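Local coordinates for pullulanase (Bacillus acidopullulyticus, PDB 2WAN), which hydrolyses the alpha-1,6-glucosidic linkages of pullulan and of branched starch polysaccharides, as a debranching glycoside hydrolase, at residues Pro163-Leu168 against Ala215-Trp220; Pro196-Leu201 against Thr241-Pro246; Leu318-Ser323 against Gly406-Leu411; Ala326-Val331 against Lys366-Gly371. All coordinates share one frame; numbering follows the deposited sequence.

Contact 1: residues Pro163-Leu168 against Ala215-Trp220; sequences PVTAVL and ALDHSW
V167 and A215 satisfy each other's backbone groups. V167 N donates to A215 O over 2.9 Å, almost straight at 176°. A215 N returns a bond to V167 O. Two residues along, D217 N reaches T165 O at 3.0 Å, so the pairing runs past the last residue of the second strand. The same T165 O also takes a CA-H...O contact from L216 CA at 3.3 Å. A water fills the next position: it accepts from T165 N and donates to D217 OD1, the latter at 2.7 Å. The D217 carboxylate thus reaches T165 N through the water, with no direct hydrogen bond. Strands 166-170 and 208-216 are antiparallel neighbours in a three-stranded sheet of the X25 domain. After L216 the chain turns back toward strand 223-233 of the same sheet through a type I' turn from L216 to S219, closed by S219 N on L216 O. The turn places H218 beside the first segment. With T165 OG1 beside the backbone nitrogen (chi1 -55°), CG2 is turned to the opposite side of it and makes a CH-pi contact over one face of the imidazole, 4.1 Å from the H218 ring centroid. H218 NE2 is hydrogen-bonded to D187 OD1, which gives the ring a second hold. On the face of the sheet that carries A166 and L216, A166 CB meets L216 CD2 at 3.9 Å, and both side chains also touch Y244.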
loop_
_atom_site.group_PDB
_atom_site.type_symbol
_atom_site.label_atom_id
_atom_site.label_comp_id
_atom_site.label_asym_id
_atom_site.label_seq_id
_atom_site.Cartn_x
_atom_site.Cartn_y
_atom_site.Cartn_z
ATOM N N PRO A 163 16.785 -22.891 0.614
ATOM C CA PRO A 163 16.311 -23.249 -0.720
ATOM C C PRO A 163 17.496 -23.636 -1.610
ATOM O O PRO A 163 18.628 -23.224 -1.341
ATOM C CB PRO A 163 15.639 -21.963 -1.217
ATOM C CG PRO A 163 16.274 -20.861 -0.419
ATOM C CD PRO A 163 16.639 -21.451 0.906
ATOM N N VAL A 164 17.241 -24.470 -2.611
ATOM C CA VAL A 164 18.267 -24.769 -3.610
ATOM C C VAL A 164 17.746 -24.445 -5.006
ATOM O O VAL A 164 16.683 -24.919 -5.429
ATOM C CB VAL A 164 18.891 -26.216 -3.507
ATOM C CG1 VAL A 164 18.698 -26.843 -2.116
ATOM C CG2 VAL A 164 18.450 -27.141 -4.641
ATOM N N THR A 165 18.504 -23.597 -5.691
ATOM C CA THR A 165 18.207 -23.192 -7.053
ATOM C C THR A 165 19.258 -23.864 -7.930
ATOM O O THR A 165 20.400 -23.417 -7.979
ATOM C CB THR A 165 18.268 -21.650 -7.202
ATOM O OG1 THR A 165 17.386 -21.053 -6.248
ATOM C CG2 THR A 165 17.852 -21.206 -8.601
ATOM N N ALA A 166 18.849 -24.948 -8.584
ATOM C CA ALA A 166 19.730 -25.762 -9.419
ATOM C C ALA A 166 19.157 -25.850 -10.823
ATOM O O ALA A 166 18.089 -26.423 -11.039
ATOM C CB ALA A 166 19.898 -27.146 -8.820
ATOM N N VAL A 167 19.880 -25.269 -11.775
ATOM C CA VAL A 167 19.422 -25.184 -13.151
ATOM C C VAL A 167 20.314 -26.028 -14.049
ATOM O O VAL A 167 21.547 -25.908 -14.001
ATOM C CB VAL A 167 19.447 -23.714 -13.652
ATOM C CG1 VAL A 167 19.153 -23.648 -15.156
ATOM C CG2 VAL A 167 18.481 -22.826 -12.834
ATOM N N LEU A 168 19.685 -26.874 -14.860
ATOM C CA LEU A 168 20.386 -27.661 -15.870
ATOM C C LEU A 168 20.851 -26.736 -16.993
ATOM O O LEU A 168 20.036 -26.079 -17.664
ATOM C CB LEU A 168 19.485 -28.763 -16.419
ATOM C CG LEU A 168 20.022 -29.661 -17.536
ATOM C CD1 LEU A 168 21.113 -30.562 -17.020
ATOM C CD2 LEU A 168 18.904 -30.498 -18.114
ATOM N N ALA A 215 24.110 -25.555 -12.731
ATOM C CA ALA A 215 24.546 -24.267 -12.193
ATOM C C ALA A 215 23.639 -23.846 -11.058
ATOM O O ALA A 215 22.420 -24.005 -11.141
ATOM C CB ALA A 215 24.568 -23.195 -13.291
ATOM N N LEU A 216 24.240 -23.301 -10.006
ATOM C CA LEU A 216 23.501 -22.882 -8.816
ATOM C C LEU A 216 23.245 -21.381 -8.775
ATOM O O LEU A 216 24.051 -20.583 -9.269
ATOM C CB LEU A 216 24.239 -23.308 -7.539
ATOM C CG LEU A 216 24.449 -24.803 -7.255
ATOM C CD1 LEU A 216 24.773 -25.005 -5.775
ATOM C CD2 LEU A 216 23.253 -25.645 -7.657
ATOM N N ASP A 217 22.112 -21.005 -8.181
ATOM C CA ASP A 217 21.838 -19.607 -7.814
ATOM C C ASP A 217 21.888 -18.607 -8.977
ATOM O O ASP A 217 22.222 -17.436 -8.776
ATOM C CB ASP A 217 22.758 -19.166 -6.667
ATOM C CG ASP A 217 22.693 -20.112 -5.472
ATOM O OD1 ASP A 217 21.581 -20.573 -5.145
ATOM O OD2 ASP A 217 23.753 -20.400 -4.868
ATOM N N HIS A 218 21.539 -19.075 -10.176
ATOM C CA HIS A 218 21.450 -18.232 -11.380
ATOM C C HIS A 218 22.776 -17.613 -11.845
ATOM O O HIS A 218 22.771 -16.603 -12.556
ATOM C CB HIS A 218 20.375 -17.140 -11.219
ATOM C CG HIS A 218 18.974 -17.664 -11.182
ATOM N ND1 HIS A 218 17.973 -17.057 -10.454
ATOM C CD2 HIS A 218 18.405 -18.739 -11.776
ATOM C CE1 HIS A 218 16.847 -17.730 -10.609
ATOM N NE2 HIS A 218 17.083 -18.756 -11.407
ATOM N N SER A 219 23.903 -18.206 -11.455
ATOM C CA SER A 219 25.199 -17.751 -11.967
ATOM C C SER A 219 26.161 -18.903 -12.240
ATOM O O SER A 219 25.830 -20.072 -12.020
ATOM C CB SER A 219 25.848 -16.717 -11.037
ATOM O OG SER A 219 26.251 -17.303 -9.816
ATOM N N TRP A 220 27.342 -18.550 -12.741
ATOM C CA TRP A 220 28.405 -19.516 -12.999
ATOM C C TRP A 220 29.392 -19.572 -11.834
ATOM O O TRP A 220 30.431 -20.239 -11.917
ATOM C CB TRP A 220 29.140 -19.157 -14.291
ATOM C CG TRP A 220 28.349 -19.391 -15.541
ATOM C CD1 TRP A 220 27.893 -18.441 -16.413
ATOM C CD2 TRP A 220 27.933 -20.657 -16.075
ATOM N NE1 TRP A 220 27.220 -19.039 -17.456
ATOM C CE2 TRP A 220 27.224 -20.397 -17.269
ATOM C CE3 TRP A 220 28.090 -21.987 -15.659
ATOM C CZ2 TRP A 220 26.680 -21.416 -18.055
ATOM C CZ3 TRP A 220 27.541 -22.999 -16.434
ATOM C CH2 TRP A 220 26.853 -22.711 -17.624
HETATM O O HOH W 1 21.077 -23.114 -4.443
#

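Contact 2: residues Pro196-Leu201 against Thr241-Pro246; sequences PNLYQL and TFTYIP
Y199 pairs with Y244 and L201 with F242 as antiparallel hydrogen-bonded pairs, in the central two strands of a four-stranded sheet of the X25 domain. Between them lies the non-hydrogen-bonded pair Q200 and T243. Their side chains run side by side, pointing the same way. Q200 CG stands beside its backbone nitrogen (chi1 -61°), and the rest of the chain is extended. This brings OE1 to T243 OG1, which donates to it at 2.9 Å. The hydroxyl approaches well off the C=O direction, at 116°, and slightly out of the amide plane. T241 CG2 flanks the same amide. L198 leans across on this side too: its CD1 touches T243 CG2 at 3.5 Å and I245 CD1 at 3.6 Å. The other face carries Y199, L201, F242 and Y244, and it packs against strand 166-170 through L168 and A166. The F242 ring turns an edge to L201 O. The Y199 ring meets P246 CG through CD2 at 3.9 Å, the two side chains crossing at about a right angle. At the loop end, N197 has CG anti to the backbone nitrogen (chi1 -160°), which turns its amide toward I245 and P246. N197 ND2 is held by S247 OG and S265 O. On the other branch of this amide, N197 OD1 rests 3.3 Å from P246 CD.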
loop_
_atom_site.group_PDB
_atom_site.type_symbol
_atom_site.label_atom_id
_atom_site.label_comp_id
_atom_site.label_asym_id
_atom_site.label_seq_id
_atom_site.Cartn_x
_atom_site.Cartn_y
_atom_site.Cartn_z
ATOM N N PRO A 196 13.872 -33.266 0.156
ATOM C CA PRO A 196 14.822 -32.219 0.532
ATOM C C PRO A 196 16.271 -32.454 0.083
ATOM O O PRO A 196 17.056 -31.505 0.046
ATOM C CB PRO A 196 14.731 -32.201 2.058
ATOM C CG PRO A 196 13.359 -32.657 2.342
ATOM C CD PRO A 196 13.080 -33.712 1.320
ATOM N N ASN A 197 16.613 -33.698 -0.256
ATOM C CA ASN A 197 17.959 -34.031 -0.746
ATOM C C ASN A 197 17.971 -34.672 -2.137
ATOM O O ASN A 197 18.892 -35.419 -2.479
ATOM C CB ASN A 197 18.706 -34.916 0.265
ATOM C CG ASN A 197 20.219 -34.883 0.069
ATOM O OD1 ASN A 197 20.792 -33.847 -0.270
ATOM N ND2 ASN A 197 20.869 -36.022 0.290
ATOM N N LEU A 198 16.952 -34.371 -2.941
ATOM C CA LEU A 198 16.861 -34.906 -4.298
ATOM C C LEU A 198 16.126 -33.946 -5.234
ATOM O O LEU A 198 14.925 -33.722 -5.099
ATOM C CB LEU A 198 16.194 -36.291 -4.296
ATOM C CG LEU A 198 15.940 -36.996 -5.633
ATOM C CD1 LEU A 198 17.239 -37.368 -6.324
ATOM C CD2 LEU A 198 15.077 -38.243 -5.452
ATOM N N TYR A 199 16.866 -33.389 -6.186
ATOM C CA TYR A 199 16.305 -32.468 -7.169
ATOM C C TYR A 199 16.447 -33.052 -8.562
ATOM O O TYR A 199 17.522 -33.536 -8.938
ATOM C CB TYR A 199 16.991 -31.102 -7.068
ATOM C CG TYR A 199 16.492 -30.273 -5.911
ATOM C CD1 TYR A 199 15.624 -29.196 -6.120
ATOM C CD2 TYR A 199 16.874 -30.571 -4.603
ATOM C CE1 TYR A 199 15.154 -28.435 -5.039
ATOM C CE2 TYR A 199 16.413 -29.825 -3.521
ATOM C CZ TYR A 199 15.551 -28.763 -3.744
ATOM O OH TYR A 199 15.111 -28.030 -2.663
ATOM N N GLN A 200 15.352 -33.030 -9.319
ATOM C CA GLN A 200 15.326 -33.655 -10.630
ATOM C C GLN A 200 14.583 -32.830 -11.670
ATOM O O GLN A 200 13.719 -32.010 -11.339
ATOM C CB GLN A 200 14.723 -35.064 -10.545
ATOM C CG GLN A 200 15.502 -36.013 -9.654
ATOM C CD GLN A 200 15.044 -37.451 -9.763
ATOM O OE1 GLN A 200 15.854 -38.358 -9.966
ATOM N NE2 GLN A 200 13.743 -37.670 -9.628
ATOM N N LEU A 201 14.954 -33.053 -12.928
ATOM C CA LEU A 201 14.229 -32.549 -14.080
ATOM C C LEU A 201 14.215 -33.634 -15.144
ATOM O O LEU A 201 15.248 -34.253 -15.434
ATOM C CB LEU A 201 14.876 -31.275 -14.634
ATOM C CG LEU A 201 14.199 -30.572 -15.815
ATOM C CD1 LEU A 201 13.068 -29.656 -15.343
ATOM C CD2 LEU A 201 15.217 -29.779 -16.613
ATOM N N THR A 241 16.111 -38.109 -17.361
ATOM C CA THR A 241 16.031 -37.485 -16.053
ATOM C C THR A 241 17.423 -37.036 -15.621
ATOM O O THR A 241 18.389 -37.807 -15.699
ATOM C CB THR A 241 15.388 -38.426 -15.008
ATOM O OG1 THR A 241 14.050 -38.732 -15.421
ATOM C CG2 THR A 241 15.336 -37.771 -13.629
ATOM N N PHE A 242 17.503 -35.777 -15.193
ATOM C CA PHE A 242 18.720 -35.162 -14.664
ATOM C C PHE A 242 18.560 -34.972 -13.168
ATOM O O PHE A 242 17.505 -34.540 -12.705
ATOM C CB PHE A 242 18.983 -33.819 -15.353
ATOM C CG PHE A 242 19.164 -33.935 -16.836
ATOM C CD1 PHE A 242 20.434 -34.108 -17.381
ATOM C CD2 PHE A 242 18.063 -33.891 -17.696
ATOM C CE1 PHE A 242 20.613 -34.229 -18.754
ATOM C CE2 PHE A 242 18.230 -34.004 -19.071
ATOM C CZ PHE A 242 19.506 -34.177 -19.607
ATOM N N THR A 243 19.609 -35.298 -12.417
ATOM C CA THR A 243 19.535 -35.353 -10.966
ATOM C C THR A 243 20.647 -34.563 -10.286
ATOM O O THR A 243 21.805 -34.631 -10.692
ATOM C CB THR A 243 19.587 -36.830 -10.481
ATOM O OG1 THR A 243 18.479 -37.549 -11.026
ATOM C CG2 THR A 243 19.533 -36.916 -8.973
ATOM N N TYR A 244 20.282 -33.813 -9.250
ATOM C CA TYR A 244 21.255 -33.122 -8.417
ATOM C C TYR A 244 21.036 -33.463 -6.960
ATOM O O TYR A 244 19.919 -33.348 -6.455
ATOM C CB TYR A 244 21.198 -31.604 -8.632
ATOM C CG TYR A 244 22.063 -30.809 -7.683
ATOM C CD1 TYR A 244 23.463 -30.874 -7.749
ATOM C CD2 TYR A 244 21.487 -29.977 -6.714
ATOM C CE1 TYR A 244 24.262 -30.132 -6.870
ATOM C CE2 TYR A 244 22.277 -29.239 -5.828
ATOM C CZ TYR A 244 23.661 -29.317 -5.915
ATOM O OH TYR A 244 24.438 -28.581 -5.051
ATOM N N ILE A 245 22.104 -33.888 -6.287
ATOM C CA ILE A 245 22.038 -34.237 -4.863
ATOM C C ILE A 245 22.748 -33.186 -4.012
ATOM O O ILE A 245 23.975 -33.088 -4.043
ATOM C CB ILE A 245 22.642 -35.647 -4.567
ATOM C CG1 ILE A 245 22.153 -36.698 -5.575
ATOM C CG2 ILE A 245 22.378 -36.053 -3.111
ATOM C CD1 ILE A 245 20.696 -37.093 -5.442
ATOM N N PRO A 246 21.979 -32.387 -3.250
ATOM C CA PRO A 246 22.564 -31.307 -2.439
ATOM C C PRO A 246 23.653 -31.757 -1.436
ATOM O O PRO A 246 24.668 -31.077 -1.298
ATOM C CB PRO A 246 21.346 -30.717 -1.713
ATOM C CG PRO A 246 20.205 -30.981 -2.655
ATOM C CD PRO A 246 20.506 -32.350 -3.233
#

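Contact 3: residues Leu318-Ser323 against Gly406-Leu411; sequences LGNVYS and GMIVDL
N320 and I408 face each other with their CA atoms 7.1 Å apart, and Y322 and D410 are only a little closer, CA to CA, at 6.6 Å. No direct hydrogen bond joins the two segments at this spacing. Side chains and two waters bridge the gap instead. The first segment holds the strand 319-322. The second opens in the strand at 406-407 and stays extended to D410. N320 points toward the other segment with CG lodged between its backbone nitrogen and carbonyl carbon (chi1 67°). Its amide uses both ends. One water donates to N320 OD1 and to M407 O, the latter at 2.8 Å. A second water accepts from N320 ND2 and from V409 N, the latter at 3.1 Å. Both strands belong to one branched antiparallel sheet, that of the carbohydrate-binding module 48-like domain. Strand 319-322 pairs there with 326-332, and 406-407 with 377-383. I408 CG2 touches two partners of the first segment, N320 ND2 at 3.8 Å and Y322 CD1 at 3.9 Å. Y322 has CG anti to its backbone nitrogen (chi1 170°), which carries the ring across the second segment, at about a right angle to the I408 side chain. CE2, on the other branch of the ring from CD1, meets D410 CB at 3.8 Å. Ring and carboxylate planes are 34° apart. Y322 OH continues past the contact to a hydrogen bond with N372 OD1.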
loop_
_atom_site.group_PDB
_atom_site.type_symbol
_atom_site.label_atom_id
_atom_site.label_comp_id
_atom_site.label_asym_id
_atom_site.label_seq_id
_atom_site.Cartn_x
_atom_site.Cartn_y
_atom_site.Cartn_z
ATOM N N LEU A 318 -15.268 -9.488 16.874
ATOM C CA LEU A 318 -14.050 -9.104 17.603
ATOM C C LEU A 318 -14.168 -7.656 18.108
ATOM O O LEU A 318 -14.679 -6.769 17.395
ATOM C CB LEU A 318 -12.772 -9.319 16.776
ATOM C CG LEU A 318 -12.428 -10.781 16.427
ATOM C CD1 LEU A 318 -11.154 -10.830 15.557
ATOM C CD2 LEU A 318 -12.242 -11.625 17.682
ATOM N N GLY A 319 -13.718 -7.439 19.341
ATOM C CA GLY A 319 -13.835 -6.150 20.008
ATOM C C GLY A 319 -14.910 -6.163 21.078
ATOM O O GLY A 319 -15.139 -7.200 21.712
ATOM N N ASN A 320 -15.551 -5.021 21.299
ATOM C CA ASN A 320 -16.691 -4.960 22.224
ATOM C C ASN A 320 -17.973 -4.658 21.462
ATOM O O ASN A 320 -17.967 -3.913 20.475
ATOM C CB ASN A 320 -16.462 -3.963 23.375
ATOM C CG ASN A 320 -16.395 -2.513 22.899
ATOM O OD1 ASN A 320 -15.308 -1.990 22.574
ATOM N ND2 ASN A 320 -17.546 -1.856 22.856
ATOM N N VAL A 321 -19.062 -5.280 21.890
ATOM C CA VAL A 321 -20.363 -5.058 21.262
ATOM C C VAL A 321 -21.277 -4.577 22.371
ATOM O O VAL A 321 -21.655 -5.352 23.258
ATOM C CB VAL A 321 -20.929 -6.333 20.606
ATOM C CG1 VAL A 321 -22.339 -6.060 20.026
ATOM C CG2 VAL A 321 -19.980 -6.840 19.510
ATOM N N TYR A 322 -21.586 -3.284 22.335
ATOM C CA TYR A 322 -22.334 -2.606 23.392
ATOM C C TYR A 322 -23.859 -2.664 23.219
ATOM O O TYR A 322 -24.390 -2.417 22.121
ATOM C CB TYR A 322 -21.906 -1.126 23.496
ATOM C CG TYR A 322 -22.831 -0.335 24.405
ATOM C CD1 TYR A 322 -22.684 -0.387 25.792
ATOM C CD2 TYR A 322 -23.881 0.414 23.878
ATOM C CE1 TYR A 322 -23.566 0.312 26.634
ATOM C CE2 TYR A 322 -24.759 1.114 24.705
ATOM C CZ TYR A 322 -24.588 1.058 26.078
ATOM O OH TYR A 322 -25.468 1.748 26.887
ATOM N N SER A 323 -24.548 -2.953 24.323
ATOM C CA SER A 323 -25.989 -2.719 24.426
ATOM C C SER A 323 -26.322 -2.155 25.799
ATOM O O SER A 323 -25.517 -2.234 26.729
ATOM C CB SER A 323 -26.791 -4.008 24.154
ATOM O OG SER A 323 -26.727 -4.898 25.260
ATOM N N GLY A 406 -8.885 1.248 26.379
ATOM C CA GLY A 406 -9.992 1.312 25.414
ATOM C C GLY A 406 -11.227 1.859 26.113
ATOM O O GLY A 406 -11.317 1.792 27.342
ATOM N N MET A 407 -12.164 2.414 25.344
ATOM C CA MET A 407 -13.384 2.975 25.924
ATOM C C MET A 407 -14.608 2.371 25.245
ATOM O O MET A 407 -14.685 2.332 24.025
ATOM C CB MET A 407 -13.393 4.493 25.774
ATOM C CG MET A 407 -14.563 5.192 26.477
ATOM S SD MET A 407 -14.482 6.963 26.156
ATOM C CE MET A 407 -15.830 7.516 27.193
ATOM N N ILE A 408 -15.561 1.896 26.046
ATOM C CA ILE A 408 -16.796 1.315 25.536
ATOM C C ILE A 408 -17.803 2.451 25.329
ATOM O O ILE A 408 -18.079 3.236 26.266
ATOM C CB ILE A 408 -17.374 0.309 26.548
ATOM C CG1 ILE A 408 -16.405 -0.859 26.764
ATOM C CG2 ILE A 408 -18.758 -0.198 26.084
ATOM C CD1 ILE A 408 -16.269 -1.275 28.191
ATOM N N VAL A 409 -18.358 2.546 24.119
ATOM C CA VAL A 409 -19.258 3.666 23.796
ATOM C C VAL A 409 -20.473 3.207 22.996
ATOM O O VAL A 409 -20.433 2.162 22.321
ATOM C CB VAL A 409 -18.515 4.803 22.989
ATOM C CG1 VAL A 409 -17.359 5.386 23.812
ATOM C CG2 VAL A 409 -18.000 4.286 21.619
ATOM N N ASP A 410 -21.541 3.999 23.109
ATOM C CA ASP A 410 -22.741 3.870 22.282
ATOM C C ASP A 410 -22.515 4.663 20.985
ATOM O O ASP A 410 -22.645 5.888 20.979
ATOM C CB ASP A 410 -23.923 4.461 23.046
ATOM C CG ASP A 410 -25.244 4.345 22.292
ATOM O OD1 ASP A 410 -25.257 3.911 21.114
ATOM O OD2 ASP A 410 -26.274 4.693 22.906
ATOM N N LEU A 411 -22.188 3.959 19.897
ATOM C CA LEU A 411 -21.880 4.629 18.618
ATOM C C LEU A 411 -23.054 5.442 18.085
ATOM O O LEU A 411 -22.850 6.502 17.536
ATOM C CB LEU A 411 -21.394 3.643 17.561
ATOM C CG LEU A 411 -19.972 3.131 17.828
ATOM C CD1 LEU A 411 -19.658 1.987 16.882
ATOM C CD2 LEU A 411 -18.956 4.261 17.691
HETATM O O HOH W 2 -15.087 0.853 21.671
HETATM O O HOH W 3 -17.799 0.565 21.851
#

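Contact 4: residues Ala326-Val331 against Lys366-Gly371; sequences ATSFRV and KLQVSG
Two antiparallel strands pair edge to edge here, within the sheet of the carbohydrate-binding module 48 region. Strand 326-332 lies between 319-322 and 364-370. Four backbone bonds join T327 with V369 and F329 with L367; the shortest is F329 N to L367 O at 2.8 Å. The non-hydrogen-bonded pairs between and beside them bring CA-H...O contacts, such as S328 CA to L367 O. One face carries T327, F329, L367 and V369, the last three packing on L341. F329 CE1 meets V369 CG2 at 3.7 Å, and L367 O lies in plane at the edge of the same ring. At the strand end on this face a water accepts from T327 OG1 and donates to G371 O. The other face carries A326 and the polar S328, Q368, R330 and K366. S328 OG has a water at 2.6 Å. R330 and K366 run side by side. The R330 chain bends at chi3 (-69°), which lays one face of the guanidinium over K366 CB, 4.0 Å from the plane. R330 NH2 touches K366 CD at 3.6 Å, and a water at the guanidinium edge accepts from both NH2 and K366 NZ. R330 NE forms a salt bridge with D317. R330 NH2 and K366 NZ stay 4.6 Å apart, so the aspartate and the shared water probably ease the cost of bringing like charges together.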
loop_
_atom_site.group_PDB
_atom_site.type_symbol
_atom_site.label_atom_id
_atom_site.label_comp_id
_atom_site.label_asym_id
_atom_site.label_seq_id
_atom_site.Cartn_x
_atom_site.Cartn_y
_atom_site.Cartn_z
ATOM N N ALA A 326 -26.075 -5.226 28.355
ATOM C CA ALA A 326 -24.827 -6.006 28.448
ATOM C C ALA A 326 -23.825 -5.585 27.371
ATOM O O ALA A 326 -24.213 -5.106 26.307
ATOM C CB ALA A 326 -25.109 -7.483 28.306
ATOM N N THR A 327 -22.542 -5.779 27.652
ATOM C CA THR A 327 -21.494 -5.641 26.628
ATOM C C THR A 327 -20.749 -6.980 26.500
ATOM O O THR A 327 -20.395 -7.595 27.500
ATOM C CB THR A 327 -20.517 -4.467 26.949
ATOM O OG1 THR A 327 -21.219 -3.218 26.910
ATOM C CG2 THR A 327 -19.371 -4.417 25.936
ATOM N N SER A 328 -20.540 -7.436 25.268
ATOM C CA SER A 328 -19.769 -8.654 25.010
ATOM C C SER A 328 -18.403 -8.292 24.441
ATOM O O SER A 328 -18.289 -7.357 23.632
ATOM C CB SER A 328 -20.499 -9.558 24.022
ATOM O OG SER A 328 -21.735 -9.989 24.577
ATOM N N PHE A 329 -17.392 -9.052 24.859
ATOM C CA PHE A 329 -16.000 -8.812 24.482
ATOM C C PHE A 329 -15.481 -10.077 23.828
ATOM O O PHE A 329 -15.853 -11.191 24.222
ATOM C CB PHE A 329 -15.146 -8.478 25.704
ATOM C CG PHE A 329 -15.629 -7.273 26.477
ATOM C CD1 PHE A 329 -16.685 -7.378 27.390
ATOM C CD2 PHE A 329 -15.017 -6.028 26.294
ATOM C CE1 PHE A 329 -17.122 -6.259 28.108
ATOM C CE2 PHE A 329 -15.438 -4.903 27.014
ATOM C CZ PHE A 329 -16.501 -5.022 27.925
ATOM N N ARG A 330 -14.641 -9.905 22.810
ATOM C CA ARG A 330 -13.984 -11.045 22.170
ATOM C C ARG A 330 -12.646 -10.622 21.606
ATOM O O ARG A 330 -12.542 -9.565 20.964
ATOM C CB ARG A 330 -14.843 -11.679 21.067
ATOM C CG ARG A 330 -14.290 -13.062 20.630
ATOM C CD ARG A 330 -15.081 -13.700 19.502
ATOM N NE ARG A 330 -16.427 -14.129 19.904
ATOM C CZ ARG A 330 -16.736 -15.355 20.329
ATOM N NH1 ARG A 330 -15.800 -16.289 20.432
ATOM N NH2 ARG A 330 -17.988 -15.646 20.650
ATOM N N VAL A 331 -11.624 -11.432 21.887
ATOM C CA VAL A 331 -10.248 -11.159 21.442
ATOM C C VAL A 331 -9.599 -12.454 20.953
ATOM O O VAL A 331 -9.829 -13.529 21.532
ATOM C CB VAL A 331 -9.390 -10.498 22.577
ATOM C CG1 VAL A 331 -9.228 -11.445 23.794
ATOM C CG2 VAL A 331 -8.023 -10.036 22.052
ATOM N N LYS A 366 -13.654 -14.957 25.152
ATOM C CA LYS A 366 -14.876 -14.171 25.136
ATOM C C LYS A 366 -15.419 -13.918 26.532
ATOM O O LYS A 366 -15.105 -14.646 27.484
ATOM C CB LYS A 366 -15.944 -14.850 24.279
ATOM C CG LYS A 366 -16.535 -16.121 24.914
ATOM C CD LYS A 366 -17.668 -16.678 24.093
ATOM C CE LYS A 366 -18.405 -17.778 24.861
ATOM N NZ LYS A 366 -19.546 -18.322 24.069
ATOM N N LEU A 367 -16.251 -12.890 26.648
ATOM C CA LEU A 367 -16.991 -12.654 27.892
ATOM C C LEU A 367 -18.164 -11.722 27.672
ATOM O O LEU A 367 -18.030 -10.685 27.003
ATOM C CB LEU A 367 -16.085 -12.077 28.986
ATOM C CG LEU A 367 -16.687 -12.019 30.395
ATOM C CD1 LEU A 367 -16.961 -13.452 30.898
ATOM C CD2 LEU A 367 -15.744 -11.286 31.338
ATOM N N GLN A 368 -19.316 -12.097 28.229
ATOM C CA GLN A 368 -20.449 -11.184 28.306
ATOM C C GLN A 368 -20.521 -10.614 29.720
ATOM O O GLN A 368 -20.491 -11.360 30.702
ATOM C CB GLN A 368 -21.758 -11.888 27.935
ATOM C CG GLN A 368 -22.942 -10.934 27.801
ATOM C CD GLN A 368 -24.241 -11.634 27.452
ATOM O OE1 GLN A 368 -25.307 -11.282 27.963
ATOM N NE2 GLN A 368 -24.160 -12.634 26.581
ATOM N N VAL A 369 -20.607 -9.296 29.809
ATOM C CA VAL A 369 -20.702 -8.591 31.080
ATOM C C VAL A 369 -22.056 -7.901 31.159
ATOM O O VAL A 369 -22.369 -7.044 30.337
ATOM C CB VAL A 369 -19.555 -7.564 31.254
ATOM C CG1 VAL A 369 -19.608 -6.927 32.648
ATOM C CG2 VAL A 369 -18.195 -8.229 31.013
ATOM N N SER A 370 -22.865 -8.304 32.147
ATOM C CA SER A 370 -24.191 -7.725 32.321
ATOM C C SER A 370 -24.111 -6.310 32.878
ATOM O O SER A 370 -23.198 -5.965 33.644
ATOM C CB SER A 370 -25.055 -8.605 33.230
ATOM O OG SER A 370 -24.434 -8.768 34.487
ATOM N N GLY A 371 -25.066 -5.485 32.475
ATOM C CA GLY A 371 -25.082 -4.099 32.922
ATOM C C GLY A 371 -24.763 -3.122 31.809
ATOM O O GLY A 371 -24.428 -3.522 30.692
HETATM O O HOH W 4 -23.348 -2.636 28.510
HETATM O O HOH W 5 -22.430 -12.474 24.340
HETATM O O HOH W 6 -18.985 -18.315 21.018
#

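Overall arrangement
The contacts form two clusters on one chain. Contacts 1 and 2 lie in the X25 domain, with centres about 12 Å apart. Their segments alternate along the chain, and their two sheets pack face to face: L168 CD2 meets F242 CD2 at 3.5 Å. Contacts 3 and 4 follow in the carbohydrate-binding module 48-like domain, with centres about 9 Å apart. They share one sheet, in which strands 319-322 and 326-332 are neighbours, and contact 4 is nested inside the loop closed by contact 3. Centres of contacts 1 and 2 lie about 55 to 57 Å from those of contacts 3 and 4. Each cluster therefore belongs to its own beta-rich module, and both precede the catalytic barrel in sequence.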